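Local coordinates for protein carbohydrate kinase, pfkB family (Enterococcus faecalis, PDB 3KTN) that probably phosphorylates a sugar acid, 2-keto-3-deoxygluconate, as a magnesium-binding kinase of the PfkB (ribokinase) family, at residues R268-Y282 with A303-D316. Residues are numbered along the deposited sequence; the frame is centred on the assembly and turned at random.
Sequences RPLLNLDRIGAGDAY and ATVNGVLAHTIQGD
The imidazole of His311 fills a hollow lined by Leu270, Arg275 and Ala278. One face is met by Leu270, whose CD1 lies 3.6 Å from the ring centroid and 14° off the normal, a CH-pi contact. Ala278 CB covers the opposite face, 3.2 Å from His311 CE1, and Arg275 CB fits obliquely against CD2. CG of His311 lies anti to its carbonyl carbon (chi1 -72°), which brings ND1 back to donate to Gly307 O almost in the ring plane; with NE2 bonded to Arg243, both nitrogens fix the ring's rotation. The backbone carbonyl of His311 is gripped from opposite faces by two consecutive amides, Leu273 N at 2.9 Å and Asp274 N. The GAGD sequence of the PfkB family, Gly277 to Asp280, runs from the turn Arg275-Ala278 into the start of helix 278-291, and Asp274 and Ile276 contribute to the magnesium site. Asp274 shapes this loop with both carboxylate oxygens: OD1 accepts from Ile276 N in an Asx turn, while OD2 takes Gly315 N at 2.8 Å from above the carboxylate plane and also pairs with Arg14. The axes of helical segments 278-282 and 303-310 run nearly antiparallel and approach to 7.7 Å. Small residues permit this: Ala281 CB presses to 3.5 Å from Ala310 CB, a tight fit, and the backbone of Gly307 faces Tyr282. Nearby, Asn306 ND2 donates to Ala281 O at 2.8 Å, approaching from above the carbonyl plane, while its OD1 bonds to Thr320. Tyr282 lies alongside Thr304, whose OG1 sits at the ring edge while hydrogen-bonded to the carbonyl of Val300. At the strand end, the bent chain of Arg268 lays its guanidinium face over Val305 CG2.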
ATOM      1  N   ARG A 268     -26.856  13.117  20.365  1.00 42.90           N
ATOM      2  CA  ARG A 268     -26.005  11.930  20.349  1.00 41.49           C
ATOM      3  C   ARG A 268     -24.557  12.376  20.205  1.00 38.70           C
ATOM      4  O   ARG A 268     -24.223  13.134  19.285  1.00 36.72           O
ATOM      5  CB  ARG A 268     -26.354  11.036  19.159  1.00 43.53           C
ATOM      6  CG  ARG A 268     -27.819  10.670  19.020  1.00 46.76           C
ATOM      7  CD  ARG A 268     -28.176   9.495  19.892  1.00 49.48           C
ATOM      8  NE  ARG A 268     -27.213   8.415  19.727  1.00 51.83           N
ATOM      9  CZ  ARG A 268     -27.386   7.181  20.190  1.00 53.69           C
ATOM     10  NH1 ARG A 268     -28.498   6.865  20.842  1.00 52.89           N
ATOM     11  NH2 ARG A 268     -26.438   6.267  20.018  1.00 51.94           N
ATOM     12  N   PRO A 269     -23.676  11.934  21.118  1.00 37.42           N
ATOM     13  CA  PRO A 269     -22.269  12.338  21.001  1.00 36.22           C
ATOM     14  C   PRO A 269     -21.817  11.959  19.582  1.00 35.20           C
ATOM     15  O   PRO A 269     -22.147  10.878  19.095  1.00 35.04           O
ATOM     16  CB  PRO A 269     -21.577  11.499  22.075  1.00 36.74           C
ATOM     17  CG  PRO A 269     -22.653  11.332  23.117  1.00 37.96           C
ATOM     18  CD  PRO A 269     -23.884  11.053  22.281  1.00 37.43           C
ATOM     19  N   LEU A 270     -21.083  12.849  18.924  1.00 34.32           N
ATOM     20  CA  LEU A 270     -20.628  12.611  17.557  1.00 33.93           C
ATOM     21  C   LEU A 270     -19.105  12.609  17.430  1.00 34.29           C
ATOM     22  O   LEU A 270     -18.436  13.547  17.871  1.00 35.57           O
ATOM     23  CB  LEU A 270     -21.210  13.686  16.634  1.00 33.06           C
ATOM     24  CG  LEU A 270     -20.847  13.667  15.145  1.00 31.03           C
ATOM     25  CD1 LEU A 270     -21.523  12.503  14.461  1.00 26.93           C
ATOM     26  CD2 LEU A 270     -21.293  14.978  14.505  1.00 31.93           C
ATOM     27  N   LEU A 271     -18.567  11.544  16.839  1.00 32.87           N
ATOM     28  CA  LEU A 271     -17.127  11.422  16.616  1.00 32.76           C
ATOM     29  C   LEU A 271     -16.922  11.412  15.103  1.00 32.55           C
ATOM     30  O   LEU A 271     -17.385  10.516  14.391  1.00 33.91           O
ATOM     31  CB  LEU A 271     -16.583  10.152  17.278  1.00 31.07           C
ATOM     32  CG  LEU A 271     -16.638  10.208  18.813  1.00 34.41           C
ATOM     33  CD1 LEU A 271     -16.153   8.894  19.413  1.00 33.56           C
ATOM     34  CD2 LEU A 271     -15.776  11.369  19.316  1.00 34.38           C
ATOM     35  N   ASN A 272     -16.219  12.429  14.628  1.00 33.94           N
ATOM     36  CA  ASN A 272     -15.994  12.640  13.209  1.00 35.17           C
ATOM     37  C   ASN A 272     -14.726  12.073  12.578  1.00 34.79           C
ATOM     38  O   ASN A 272     -13.641  12.617  12.751  1.00 35.77           O
ATOM     39  CB  ASN A 272     -16.062  14.151  12.941  1.00 39.04           C
ATOM     40  CG  ASN A 272     -16.005  14.497  11.461  1.00 44.70           C
ATOM     41  OD1 ASN A 272     -15.711  13.652  10.615  1.00 45.49           O
ATOM     42  ND2 ASN A 272     -16.274  15.759  11.144  1.00 46.44           N
ATOM     43  N   LEU A 273     -14.867  10.980  11.837  1.00 32.65           N
ATOM     44  CA  LEU A 273     -13.732  10.416  11.127  1.00 28.85           C
ATOM     45  C   LEU A 273     -13.884  10.907   9.685  1.00 29.38           C
ATOM     46  O   LEU A 273     -12.912  11.294   9.043  1.00 29.36           O
ATOM     47  CB  LEU A 273     -13.753   8.883  11.169  1.00 27.91           C
ATOM     48  CG  LEU A 273     -12.663   8.162  10.365  1.00 30.22           C
ATOM     49  CD1 LEU A 273     -11.267   8.613  10.835  1.00 28.88           C
ATOM     50  CD2 LEU A 273     -12.810   6.662  10.529  1.00 28.46           C
ATOM     51  N   ASP A 274     -15.118  10.917   9.190  1.00 28.05           N
ATOM     52  CA  ASP A 274     -15.399  11.355   7.817  1.00 27.61           C
ATOM     53  C   ASP A 274     -16.889  11.698   7.742  1.00 28.17           C
ATOM     54  O   ASP A 274     -17.733  10.803   7.802  1.00 26.44           O
ATOM     55  CB  ASP A 274     -15.080  10.214   6.837  1.00 27.06           C
ATOM     56  CG  ASP A 274     -15.157  10.640   5.373  1.00 30.36           C
ATOM     57  OD1 ASP A 274     -15.892  11.592   5.046  1.00 30.82           O
ATOM     58  OD2 ASP A 274     -14.487  10.003   4.532  1.00 31.85           O
ATOM     59  N   ARG A 275     -17.217  12.979   7.594  1.00 28.47           N
ATOM     60  CA  ARG A 275     -18.620  13.377   7.537  1.00 30.63           C
ATOM     61  C   ARG A 275     -19.185  13.528   6.137  1.00 30.07           C
ATOM     62  O   ARG A 275     -20.382  13.747   5.972  1.00 29.85           O
ATOM     63  CB  ARG A 275     -18.828  14.690   8.288  1.00 32.33           C
ATOM     64  CG  ARG A 275     -17.890  15.785   7.854  1.00 39.21           C
ATOM     65  CD  ARG A 275     -18.284  17.113   8.469  1.00 43.20           C
ATOM     66  NE  ARG A 275     -19.471  17.642   7.819  1.00 45.98           N
ATOM     67  CZ  ARG A 275     -20.041  18.797   8.126  1.00 48.77           C
ATOM     68  NH1 ARG A 275     -19.535  19.556   9.088  1.00 51.04           N
ATOM     69  NH2 ARG A 275     -21.119  19.192   7.468  1.00 50.82           N
ATOM     70  N   ILE A 276     -18.339  13.414   5.124  1.00 30.52           N
ATOM     71  CA  ILE A 276     -18.821  13.580   3.760  1.00 29.91           C
ATOM     72  C   ILE A 276     -19.926  12.586   3.421  1.00 29.07           C
ATOM     73  O   ILE A 276     -19.737  11.378   3.529  1.00 28.67           O
ATOM     74  CB  ILE A 276     -17.671  13.439   2.751  1.00 29.90           C
ATOM     75  CG1 ILE A 276     -16.558  14.417   3.122  1.00 26.16           C
ATOM     76  CG2 ILE A 276     -18.175  13.741   1.332  1.00 29.53           C
ATOM     77  CD1 ILE A 276     -15.372  14.344   2.228  1.00 26.69           C
ATOM     78  N   GLY A 277     -21.086  13.110   3.031  1.00 28.45           N
ATOM     79  CA  GLY A 277     -22.207  12.257   2.676  1.00 27.85           C
ATOM     80  C   GLY A 277     -23.003  11.701   3.847  1.00 29.50           C
ATOM     81  O   GLY A 277     -24.019  11.042   3.638  1.00 30.44           O
ATOM     82  N   ALA A 278     -22.558  11.961   5.072  1.00 29.28           N
ATOM     83  CA  ALA A 278     -23.251  11.448   6.252  1.00 31.30           C
ATOM     84  C   ALA A 278     -24.703  11.897   6.296  1.00 32.19           C
ATOM     85  O   ALA A 278     -25.543  11.239   6.913  1.00 33.11           O
ATOM     86  CB  ALA A 278     -22.533  11.882   7.525  1.00 31.13           C
ATOM     87  N   GLY A 279     -24.995  13.017   5.646  1.00 31.37           N
ATOM     88  CA  GLY A 279     -26.360  13.502   5.616  1.00 31.54           C
ATOM     89  C   GLY A 279     -27.253  12.525   4.880  1.00 32.76           C
ATOM     90  O   GLY A 279     -28.451  12.438   5.158  1.00 32.02           O
ATOM     91  N   ASP A 280     -26.679  11.772   3.945  1.00 30.34           N
ATOM     92  CA  ASP A 280     -27.472  10.807   3.196  1.00 31.37           C
ATOM     93  C   ASP A 280     -27.791   9.562   4.017  1.00 30.61           C
ATOM     94  O   ASP A 280     -28.732   8.829   3.697  1.00 30.57           O
ATOM     95  CB  ASP A 280     -26.765  10.425   1.897  1.00 32.33           C
ATOM     96  CG  ASP A 280     -26.441  11.633   1.040  1.00 36.21           C
ATOM     97  OD1 ASP A 280     -27.332  12.492   0.889  1.00 40.16           O
ATOM     98  OD2 ASP A 280     -25.305  11.728   0.516  1.00 35.89           O
ATOM     99  N   ALA A 281     -27.015   9.318   5.071  1.00 28.88           N
ATOM    100  CA  ALA A 281     -27.267   8.162   5.935  1.00 29.21           C
ATOM    101  C   ALA A 281     -28.475   8.492   6.819  1.00 28.61           C
ATOM    102  O   ALA A 281     -29.276   7.617   7.142  1.00 28.20           O
ATOM    103  CB  ALA A 281     -26.046   7.860   6.797  1.00 26.66           C
ATOM    104  N   TYR A 282     -28.599   9.756   7.214  1.00 30.03           N
ATOM    105  CA  TYR A 282     -29.738  10.173   8.031  1.00 31.48           C
ATOM    106  C   TYR A 282     -31.010  10.002   7.193  1.00 31.45           C
ATOM    107  O   TYR A 282     -31.997   9.416   7.647  1.00 31.63           O
ATOM    108  CB  TYR A 282     -29.608  11.638   8.454  1.00 32.14           C
ATOM    109  CG  TYR A 282     -30.761  12.103   9.324  1.00 35.38           C
ATOM    110  CD1 TYR A 282     -30.875  11.669  10.643  1.00 34.09           C
ATOM    111  CD2 TYR A 282     -31.752  12.953   8.818  1.00 35.87           C
ATOM    112  CE1 TYR A 282     -31.940  12.060  11.447  1.00 34.73           C
ATOM    113  CE2 TYR A 282     -32.837  13.356   9.615  1.00 35.40           C
ATOM    114  CZ  TYR A 282     -32.919  12.902  10.929  1.00 36.49           C
ATOM    115  OH  TYR A 282     -33.969  13.271  11.731  1.00 33.74           O
ATOM    116  N   ALA A 303     -32.684   6.877  12.581  1.00 34.49           N
ATOM    117  CA  ALA A 303     -31.967   7.676  11.595  1.00 33.80           C
ATOM    118  C   ALA A 303     -30.796   8.485  12.163  1.00 33.27           C
ATOM    119  O   ALA A 303     -29.758   8.618  11.510  1.00 32.68           O
ATOM    120  CB  ALA A 303     -32.942   8.604  10.880  1.00 31.23           C
ATOM    121  N   THR A 304     -30.962   9.028  13.365  1.00 30.69           N
ATOM    122  CA  THR A 304     -29.908   9.814  13.992  1.00 30.79           C
ATOM    123  C   THR A 304     -28.712   8.918  14.329  1.00 32.54           C
ATOM    124  O   THR A 304     -27.561   9.299  14.102  1.00 31.05           O
ATOM    125  CB  THR A 304     -30.418  10.523  15.275  1.00 32.25           C
ATOM    126  OG1 THR A 304     -31.598  11.276  14.964  1.00 32.45           O
ATOM    127  CG2 THR A 304     -29.364  11.485  15.816  1.00 29.04           C
ATOM    128  N   VAL A 305     -28.984   7.726  14.855  1.00 32.00           N
ATOM    129  CA  VAL A 305     -27.916   6.788  15.178  1.00 32.44           C
ATOM    130  C   VAL A 305     -27.198   6.397  13.880  1.00 32.97           C
ATOM    131  O   VAL A 305     -25.973   6.298  13.840  1.00 31.03           O
ATOM    132  CB  VAL A 305     -28.470   5.521  15.864  1.00 34.96           C
ATOM    133  CG1 VAL A 305     -27.372   4.468  16.005  1.00 32.86           C
ATOM    134  CG2 VAL A 305     -29.020   5.883  17.238  1.00 36.60           C
ATOM    135  N   ASN A 306     -27.963   6.186  12.815  1.00 32.12           N
ATOM    136  CA  ASN A 306     -27.376   5.827  11.534  1.00 31.58           C
ATOM    137  C   ASN A 306     -26.468   6.961  11.066  1.00 31.01           C
ATOM    138  O   ASN A 306     -25.390   6.724  10.524  1.00 30.59           O
ATOM    139  CB  ASN A 306     -28.467   5.573  10.490  1.00 28.49           C
ATOM    140  CG  ASN A 306     -27.954   4.769   9.307  1.00 30.08           C
ATOM    141  OD1 ASN A 306     -27.254   3.776   9.489  1.00 29.02           O
ATOM    142  ND2 ASN A 306     -28.307   5.185   8.096  1.00 27.43           N
ATOM    143  N   GLY A 307     -26.914   8.194  11.288  1.00 31.11           N
ATOM    144  CA  GLY A 307     -26.135   9.358  10.902  1.00 29.27           C
ATOM    145  C   GLY A 307     -24.820   9.441  11.657  1.00 28.71           C
ATOM    146  O   GLY A 307     -23.790   9.802  11.081  1.00 29.71           O
ATOM    147  N   VAL A 308     -24.851   9.117  12.946  1.00 26.81           N
ATOM    148  CA  VAL A 308     -23.644   9.137  13.772  1.00 27.33           C
ATOM    149  C   VAL A 308     -22.687   8.050  13.280  1.00 28.19           C
ATOM    150  O   VAL A 308     -21.474   8.263  13.209  1.00 26.72           O
ATOM    151  CB  VAL A 308     -23.976   8.875  15.263  1.00 28.93           C
ATOM    152  CG1 VAL A 308     -22.686   8.783  16.091  1.00 25.58           C
ATOM    153  CG2 VAL A 308     -24.860   9.999  15.799  1.00 27.05           C
ATOM    154  N   LEU A 309     -23.248   6.888  12.945  1.00 27.06           N
ATOM    155  CA  LEU A 309     -22.463   5.761  12.448  1.00 28.72           C
ATOM    156  C   LEU A 309     -21.743   6.100  11.147  1.00 28.55           C
ATOM    157  O   LEU A 309     -20.603   5.699  10.950  1.00 28.29           O
ATOM    158  CB  LEU A 309     -23.360   4.543  12.220  1.00 27.97           C
ATOM    159  CG  LEU A 309     -23.800   3.759  13.458  1.00 30.54           C
ATOM    160  CD1 LEU A 309     -24.888   2.776  13.066  1.00 29.78           C
ATOM    161  CD2 LEU A 309     -22.602   3.026  14.063  1.00 30.48           C
ATOM    162  N   ALA A 310     -22.410   6.842  10.266  1.00 28.44           N
ATOM    163  CA  ALA A 310     -21.820   7.218   8.987  1.00 27.70           C
ATOM    164  C   ALA A 310     -20.557   8.049   9.175  1.00 27.63           C
ATOM    165  O   ALA A 310     -19.656   8.008   8.330  1.00 26.56           O
ATOM    166  CB  ALA A 310     -22.826   7.988   8.141  1.00 25.71           C
ATOM    167  N   HIS A 311     -20.492   8.801  10.272  1.00 24.65           N
ATOM    168  CA  HIS A 311     -19.316   9.625  10.554  1.00 25.75           C
ATOM    169  C   HIS A 311     -18.110   8.782  10.978  1.00 25.73           C
ATOM    170  O   HIS A 311     -16.981   9.262  10.958  1.00 26.38           O
ATOM    171  CB  HIS A 311     -19.611  10.651  11.659  1.00 26.16           C
ATOM    172  CG  HIS A 311     -20.516  11.767  11.234  1.00 26.54           C
ATOM    173  ND1 HIS A 311     -21.856  11.581  10.959  1.00 26.57           N
ATOM    174  CD2 HIS A 311     -20.278  13.089  11.052  1.00 28.38           C
ATOM    175  CE1 HIS A 311     -22.401  12.737  10.630  1.00 28.02           C
ATOM    176  NE2 HIS A 311     -21.466  13.670  10.679  1.00 27.34           N
ATOM    177  N   THR A 312     -18.349   7.530  11.360  1.00 24.16           N
ATOM    178  CA  THR A 312     -17.266   6.648  11.779  1.00 24.59           C
ATOM    179  C   THR A 312     -16.820   5.743  10.631  1.00 25.39           C
ATOM    180  O   THR A 312     -15.890   4.938  10.784  1.00 25.28           O
ATOM    181  CB  THR A 312     -17.703   5.727  12.906  1.00 23.78           C
ATOM    182  OG1 THR A 312     -18.546   4.705  12.361  1.00 23.54           O
ATOM    183  CG2 THR A 312     -18.469   6.507  13.974  1.00 19.90           C
ATOM    184  N   ILE A 313     -17.497   5.864   9.491  1.00 24.16           N
ATOM    185  CA  ILE A 313     -17.191   5.054   8.314  1.00 23.80           C
ATOM    186  C   ILE A 313     -16.405   5.873   7.307  1.00 25.72           C
ATOM    187  O   ILE A 313     -16.834   6.955   6.910  1.00 26.81           O
ATOM    188  CB  ILE A 313     -18.495   4.524   7.665  1.00 23.92           C
ATOM    189  CG1 ILE A 313     -19.200   3.572   8.651  1.00 24.15           C
ATOM    190  CG2 ILE A 313     -18.183   3.832   6.338  1.00 20.26           C
ATOM    191  CD1 ILE A 313     -20.534   3.001   8.159  1.00 20.14           C
ATOM    192  N   GLN A 314     -15.235   5.380   6.910  1.00 25.74           N
ATOM    193  CA  GLN A 314     -14.428   6.117   5.940  1.00 25.71           C
ATOM    194  C   GLN A 314     -15.159   6.152   4.595  1.00 26.21           C
ATOM    195  O   GLN A 314     -15.691   5.135   4.146  1.00 25.48           O
ATOM    196  CB  GLN A 314     -13.052   5.454   5.791  1.00 23.64           C
ATOM    197  CG  GLN A 314     -12.219   5.505   7.072  1.00 22.09           C
ATOM    198  CD  GLN A 314     -10.863   4.848   6.916  1.00 25.15           C
ATOM    199  OE1 GLN A 314      -9.989   5.348   6.191  1.00 27.85           O
ATOM    200  NE2 GLN A 314     -10.679   3.714   7.581  1.00 17.15           N
ATOM    201  N   GLY A 315     -15.201   7.322   3.961  1.00 27.37           N
ATOM    202  CA  GLY A 315     -15.881   7.429   2.678  1.00 27.88           C
ATOM    203  C   GLY A 315     -17.335   7.850   2.795  1.00 28.91           C
ATOM    204  O   GLY A 315     -17.921   7.801   3.881  1.00 25.80           O
ATOM    205  N   ASP A 316     -17.914   8.253   1.665  1.00 31.21           N
ATOM    206  CA  ASP A 316     -19.306   8.725   1.584  1.00 32.92           C
ATOM    207  C   ASP A 316     -20.405   7.690   1.789  1.00 32.84           C
ATOM    208  O   ASP A 316     -21.472   8.006   2.321  1.00 32.94           O
ATOM    209  CB  ASP A 316     -19.587   9.360   0.219  1.00 35.58           C
ATOM    210  CG  ASP A 316     -18.670  10.514  -0.101  1.00 41.37           C
ATOM    211  OD1 ASP A 316     -19.190  11.567  -0.517  1.00 46.41           O
ATOM    212  OD2 ASP A 316     -17.438  10.373   0.044  1.00 43.58           O
TER
HETATM  213  O   HOH W   1     -19.720   9.366  15.100  1.00 29.97           O